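Beta/alpha-amylase (Paenibacillus polymyxa, PDB 3VOC) hydrolyses alpha-1,4-glucosidic linkages of starch, this chain being the family 14 beta-amylase part, which removes maltose units from non-reducing chain ends. Local coordinates at residues Ala64-Ile78 with Phe144-Ser157. Numbering follows the deposited sequence.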
loop_
_atom_site.group_PDB
_atom_site.type_symbol
_atom_site.label_atom_id
_atom_site.label_comp_id
_atom_site.label_asym_id
_atom_site.label_seq_id
_atom_site.Cartn_x
_atom_site.Cartn_y
_atom_site.Cartn_z
ATOM N N ALA A 64 8.813 -10.878 -17.318
ATOM C CA ALA A 64 9.834 -9.862 -17.519
ATOM C C ALA A 64 10.441 -9.931 -18.918
ATOM O O ALA A 64 10.695 -8.889 -19.539
ATOM C CB ALA A 64 10.930 -9.937 -16.435
ATOM N N ASN A 65 10.669 -11.151 -19.410
ATOM C CA ASN A 65 11.152 -11.349 -20.789
ATOM C C ASN A 65 10.226 -10.732 -21.837
ATOM O O ASN A 65 10.695 -10.099 -22.775
ATOM C CB ASN A 65 11.321 -12.837 -21.101
ATOM C CG ASN A 65 12.555 -13.432 -20.460
ATOM O OD1 ASN A 65 13.399 -12.711 -19.938
ATOM N ND2 ASN A 65 12.656 -14.768 -20.478
ATOM N N ALA A 66 8.915 -10.940 -21.686
ATOM C CA ALA A 66 7.923 -10.358 -22.606
ATOM C C ALA A 66 7.977 -8.818 -22.575
ATOM O O ALA A 66 7.990 -8.145 -23.628
ATOM C CB ALA A 66 6.506 -10.871 -22.286
ATOM N N VAL A 67 8.041 -8.267 -21.367
ATOM C CA VAL A 67 8.104 -6.808 -21.182
ATOM C C VAL A 67 9.379 -6.250 -21.852
ATOM O O VAL A 67 9.311 -5.285 -22.619
ATOM C CB VAL A 67 7.975 -6.406 -19.680
ATOM C CG1 VAL A 67 8.316 -4.913 -19.452
ATOM C CG2 VAL A 67 6.567 -6.714 -19.164
ATOM N N LYS A 68 10.515 -6.899 -21.590
ATOM C CA LYS A 68 11.804 -6.534 -22.197
ATOM C C LYS A 68 11.771 -6.593 -23.729
ATOM O O LYS A 68 12.239 -5.680 -24.404
ATOM C CB LYS A 68 12.890 -7.492 -21.705
ATOM C CG LYS A 68 14.259 -7.201 -22.291
ATOM C CD LYS A 68 15.281 -8.193 -21.782
ATOM C CE LYS A 68 16.638 -7.858 -22.361
ATOM N NZ LYS A 68 16.775 -8.361 -23.769
ATOM N N GLU A 69 11.208 -7.675 -24.262
ATOM C CA GLU A 69 11.128 -7.895 -25.708
ATOM C C GLU A 69 10.286 -6.819 -26.408
ATOM O O GLU A 69 10.580 -6.443 -27.551
ATOM C CB GLU A 69 10.615 -9.319 -25.999
ATOM C CG GLU A 69 10.300 -9.616 -27.476
ATOM C CD GLU A 69 9.590 -10.964 -27.682
ATOM O OE1 GLU A 69 8.591 -11.247 -26.986
ATOM O OE2 GLU A 69 10.036 -11.738 -28.561
ATOM N N ALA A 70 9.273 -6.295 -25.712
ATOM C CA ALA A 70 8.451 -5.201 -26.249
ATOM C C ALA A 70 9.113 -3.823 -26.134
ATOM O O ALA A 70 8.541 -2.818 -26.556
ATOM C CB ALA A 70 7.072 -5.194 -25.591
ATOM N N GLY A 71 10.315 -3.781 -25.566
ATOM C CA GLY A 71 11.054 -2.538 -25.412
ATOM C C GLY A 71 10.604 -1.683 -24.236
ATOM O O GLY A 71 10.925 -0.509 -24.185
ATOM N N LEU A 72 9.854 -2.271 -23.306
ATOM C CA LEU A 72 9.405 -1.581 -22.106
ATOM C C LEU A 72 10.305 -1.842 -20.896
ATOM O O LEU A 72 10.999 -2.864 -20.837
ATOM C CB LEU A 72 7.980 -2.013 -21.756
ATOM C CG LEU A 72 6.939 -1.597 -22.794
ATOM C CD1 LEU A 72 5.699 -2.495 -22.751
ATOM C CD2 LEU A 72 6.582 -0.122 -22.594
ATOM N N LYS A 73 10.288 -0.908 -19.946
ATOM C CA LYS A 73 10.842 -1.153 -18.616
ATOM C C LYS A 73 9.880 -1.976 -17.771
ATOM O O LYS A 73 8.674 -2.034 -18.053
ATOM C CB LYS A 73 11.153 0.158 -17.881
ATOM C CG LYS A 73 12.179 1.044 -18.554
ATOM C CD LYS A 73 13.313 0.266 -19.167
ATOM C CE LYS A 73 14.307 1.216 -19.835
ATOM N NZ LYS A 73 15.038 1.960 -18.787
ATOM N N TRP A 74 10.431 -2.615 -16.736
ATOM C CA TRP A 74 9.638 -3.440 -15.811
ATOM C C TRP A 74 9.768 -2.961 -14.372
ATOM O O TRP A 74 10.869 -2.863 -13.854
ATOM C CB TRP A 74 10.074 -4.905 -15.881
ATOM C CG TRP A 74 9.108 -5.861 -15.182
ATOM C CD1 TRP A 74 7.738 -5.914 -15.337
ATOM C CD2 TRP A 74 9.441 -6.900 -14.246
ATOM N NE1 TRP A 74 7.209 -6.918 -14.553
ATOM C CE2 TRP A 74 8.230 -7.543 -13.881
ATOM C CE3 TRP A 74 10.647 -7.359 -13.687
ATOM C CZ2 TRP A 74 8.189 -8.615 -12.970
ATOM C CZ3 TRP A 74 10.605 -8.433 -12.783
ATOM C CH2 TRP A 74 9.387 -9.040 -12.430
ATOM N N VAL A 75 8.642 -2.666 -13.727
ATOM C CA VAL A 75 8.670 -2.219 -12.332
ATOM C C VAL A 75 7.968 -3.251 -11.471
ATOM O O VAL A 75 6.731 -3.304 -11.429
ATOM C CB VAL A 75 8.051 -0.820 -12.139
ATOM C CG1 VAL A 75 8.010 -0.437 -10.631
ATOM C CG2 VAL A 75 8.836 0.222 -12.952
ATOM N N PRO A 76 8.752 -4.102 -10.797
ATOM C CA PRO A 76 8.156 -5.141 -9.971
ATOM C C PRO A 76 7.678 -4.580 -8.626
ATOM O O PRO A 76 8.337 -3.711 -8.047
ATOM C CB PRO A 76 9.320 -6.106 -9.761
ATOM C CG PRO A 76 10.519 -5.192 -9.722
ATOM C CD PRO A 76 10.226 -4.137 -10.760
ATOM N N ILE A 77 6.512 -5.045 -8.183
ATOM C CA ILE A 77 6.035 -4.803 -6.838
ATOM C C ILE A 77 6.244 -6.137 -6.129
ATOM O O ILE A 77 5.690 -7.146 -6.546
ATOM C CB ILE A 77 4.523 -4.442 -6.802
ATOM C CG1 ILE A 77 4.230 -3.245 -7.737
ATOM C CG2 ILE A 77 4.080 -4.164 -5.343
ATOM C CD1 ILE A 77 2.734 -3.129 -8.216
ATOM N N ILE A 78 7.059 -6.150 -5.080
ATOM C CA ILE A 78 7.227 -7.387 -4.310
ATOM C C ILE A 78 5.996 -7.560 -3.394
ATOM O O ILE A 78 5.915 -7.006 -2.292
ATOM C CB ILE A 78 8.553 -7.423 -3.540
ATOM C CG1 ILE A 78 9.727 -7.037 -4.460
ATOM C CG2 ILE A 78 8.749 -8.823 -2.895
ATOM C CD1 ILE A 78 9.856 -7.895 -5.756
ATOM N N PHE A 144 16.964 -11.887 -10.417
ATOM C CA PHE A 144 16.693 -10.845 -11.391
ATOM C C PHE A 144 17.822 -9.853 -11.631
ATOM O O PHE A 144 17.640 -8.882 -12.375
ATOM C CB PHE A 144 15.372 -10.153 -11.054
ATOM C CG PHE A 144 14.178 -11.020 -11.341
ATOM C CD1 PHE A 144 13.495 -10.911 -12.547
ATOM C CD2 PHE A 144 13.767 -11.993 -10.421
ATOM C CE1 PHE A 144 12.399 -11.729 -12.819
ATOM C CE2 PHE A 144 12.668 -12.815 -10.696
ATOM C CZ PHE A 144 11.994 -12.685 -11.887
ATOM N N ALA A 145 18.978 -10.110 -11.022
ATOM C CA ALA A 145 20.192 -9.311 -11.228
ATOM C C ALA A 145 20.526 -9.157 -12.718
ATOM O O ALA A 145 20.928 -8.078 -13.157
ATOM C CB ALA A 145 21.381 -9.936 -10.463
ATOM N N GLY A 146 20.332 -10.224 -13.499
ATOM C CA GLY A 146 20.573 -10.171 -14.958
ATOM C C GLY A 146 19.574 -9.312 -15.739
ATOM O O GLY A 146 19.733 -9.095 -16.937
ATOM N N TYR A 147 18.537 -8.830 -15.057
ATOM C CA TYR A 147 17.523 -7.963 -15.663
ATOM C C TYR A 147 17.704 -6.510 -15.223
ATOM O O TYR A 147 16.791 -5.680 -15.372
ATOM C CB TYR A 147 16.125 -8.413 -15.227
ATOM C CG TYR A 147 15.661 -9.702 -15.852
ATOM C CD1 TYR A 147 14.872 -9.689 -16.997
ATOM C CD2 TYR A 147 16.008 -10.938 -15.300
ATOM C CE1 TYR A 147 14.438 -10.864 -17.584
ATOM C CE2 TYR A 147 15.576 -12.130 -15.883
ATOM C CZ TYR A 147 14.781 -12.080 -17.020
ATOM O OH TYR A 147 14.345 -13.245 -17.626
ATOM N N LYS A 148 18.876 -6.195 -14.677
ATOM C CA LYS A 148 19.105 -4.871 -14.062
ATOM C C LYS A 148 18.765 -3.694 -14.997
ATOM O O LYS A 148 18.096 -2.740 -14.589
ATOM C CB LYS A 148 20.540 -4.787 -13.513
ATOM C CG LYS A 148 21.040 -3.406 -13.240
ATOM C CD LYS A 148 22.532 -3.414 -12.960
ATOM C CE LYS A 148 23.039 -1.988 -12.784
ATOM N NZ LYS A 148 22.867 -1.547 -11.389
ATOM N N SER A 149 19.175 -3.784 -16.262
ATOM C CA SER A 149 18.961 -2.681 -17.196
ATOM C C SER A 149 17.487 -2.368 -17.509
ATOM O O SER A 149 17.184 -1.277 -17.987
ATOM C CB SER A 149 19.685 -2.925 -18.511
ATOM O OG SER A 149 19.002 -3.885 -19.299
ATOM N N ILE A 150 16.579 -3.304 -17.269
ATOM C CA ILE A 150 15.168 -3.014 -17.555
ATOM C C ILE A 150 14.336 -2.602 -16.332
ATOM O O ILE A 150 13.164 -2.238 -16.479
ATOM C CB ILE A 150 14.472 -4.160 -18.327
ATOM C CG1 ILE A 150 14.151 -5.333 -17.392
ATOM C CG2 ILE A 150 15.320 -4.561 -19.572
ATOM C CD1 ILE A 150 13.079 -6.279 -17.929
ATOM N N ILE A 151 14.930 -2.671 -15.140
ATOM C CA ILE A 151 14.214 -2.344 -13.895
ATOM C C ILE A 151 14.644 -0.954 -13.409
ATOM O O ILE A 151 15.753 -0.782 -12.915
ATOM C CB ILE A 151 14.432 -3.426 -12.808
ATOM C CG1 ILE A 151 13.880 -4.779 -13.271
ATOM C CG2 ILE A 151 13.787 -3.007 -11.466
ATOM C CD1 ILE A 151 14.198 -5.934 -12.337
ATOM N N PRO A 152 13.769 0.052 -13.569
ATOM C CA PRO A 152 14.153 1.417 -13.202
ATOM C C PRO A 152 13.772 1.807 -11.776
ATOM O O PRO A 152 14.190 2.860 -11.295
ATOM C CB PRO A 152 13.342 2.264 -14.178
ATOM C CG PRO A 152 12.073 1.474 -14.369
ATOM C CD PRO A 152 12.461 0.013 -14.250
ATOM N N LYS A 153 12.992 0.958 -11.117
ATOM C CA LYS A 153 12.379 1.287 -9.835
ATOM C C LYS A 153 11.783 0.001 -9.292
ATOM O O LYS A 153 11.367 -0.875 -10.065
ATOM C CB LYS A 153 11.296 2.359 -10.042
ATOM C CG LYS A 153 10.644 2.863 -8.770
ATOM C CD LYS A 153 10.185 4.301 -8.939
ATOM C CE LYS A 153 10.140 5.005 -7.563
ATOM N NZ LYS A 153 9.944 6.475 -7.665
ATOM N N ILE A 154 11.764 -0.142 -7.972
ATOM C CA ILE A 154 11.147 -1.319 -7.335
ATOM C C ILE A 154 10.158 -0.867 -6.268
ATOM O O ILE A 154 10.470 0.053 -5.513
ATOM C CB ILE A 154 12.221 -2.239 -6.681
ATOM C CG1 ILE A 154 13.215 -2.732 -7.753
ATOM C CG2 ILE A 154 11.554 -3.419 -5.948
ATOM C CD1 ILE A 154 14.491 -3.415 -7.220
ATOM N N TYR A 155 8.983 -1.512 -6.206
ATOM C CA TYR A 155 8.005 -1.209 -5.152
ATOM C C TYR A 155 7.976 -2.290 -4.080
ATOM O O TYR A 155 8.175 -3.480 -4.372
ATOM C CB TYR A 155 6.582 -0.983 -5.722
ATOM C CG TYR A 155 6.440 0.305 -6.538
ATOM C CD1 TYR A 155 7.046 1.499 -6.118
ATOM C CD2 TYR A 155 5.701 0.334 -7.725
ATOM C CE1 TYR A 155 6.939 2.689 -6.877
ATOM C CE2 TYR A 155 5.574 1.514 -8.481
ATOM C CZ TYR A 155 6.192 2.691 -8.051
ATOM O OH TYR A 155 6.082 3.866 -8.799
ATOM N N LEU A 156 7.719 -1.871 -2.838
ATOM C CA LEU A 156 7.498 -2.804 -1.745
ATOM C C LEU A 156 6.019 -2.796 -1.420
ATOM O O LEU A 156 5.337 -1.793 -1.685
ATOM C CB LEU A 156 8.276 -2.368 -0.508
ATOM C CG LEU A 156 9.771 -2.141 -0.714
ATOM C CD1 LEU A 156 10.409 -1.776 0.616
ATOM C CD2 LEU A 156 10.468 -3.354 -1.376
ATOM N N SER A 157 5.537 -3.892 -0.829
ATOM C CA SER A 157 4.194 -3.968 -0.278
ATOM C C SER A 157 4.253 -3.813 1.251
ATOM O O SER A 157 4.820 -4.662 1.967
ATOM C CB SER A 157 3.539 -5.300 -0.661
ATOM O OG SER A 157 2.325 -5.484 0.045
HETATM O O HOH W 1 16.330 1.134 -16.327
HETATM O O HOH W 2 7.108 -6.308 0.185
#
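Trp74 meets Phe144 where parallel strands 73-79 and 153-156, the third and fourth of the eight in this TIM barrel, run side by side; Trp74 and Tyr155 send their side chains to opposite faces of the sheet. On the helix-facing side, Trp74 swings CG anti to its backbone N (chi1 -168°), which lays the indole against Ala64 CB on one face and Pro76 CB on the other. Its CZ3 corner approaches Phe144 CE1 at 3.8 Å, the two rings inclined by 35°, while Ile151 runs alongside it, pointing the same way. Thr40 takes the indole NE1. Ile150 fills the space between helix and strand: CD1 reaches Trp74 CB, and CG2 meets Lys68 CG at 3.9 Å. Further out, Tyr147 slides the CE1 side of its ring past Ala64 CB and gives its hydroxyl proton to Asn65, OH to OD1 2.6 Å, arriving 39° out of the amide's carbonyl plane. A phenylalanine in place of Tyr147 would probably keep the packing on Ala64 but leave Asn65 OD1 without this donor and its amide freer to turn. Toward the barrel interior, Val75 CG1 lies 3.8 Å from Tyr155 CE2, and Ile77 CG1 meets the same ring at its edge, close to Lys279, a probable substrate-binding residue. Ser157 OG hydrogen-bonds ND1 of His81, another such residue. Trp74 N donates to Ile150 O at the end of the 3-10 turn; between the strands, Tyr155 N donates nearly straight to Pro76 O. Beyond them, a water bridges the two segments, donating to Ile78 O at 2.8 Å and accepting from Ser157 N at 3.1 Å.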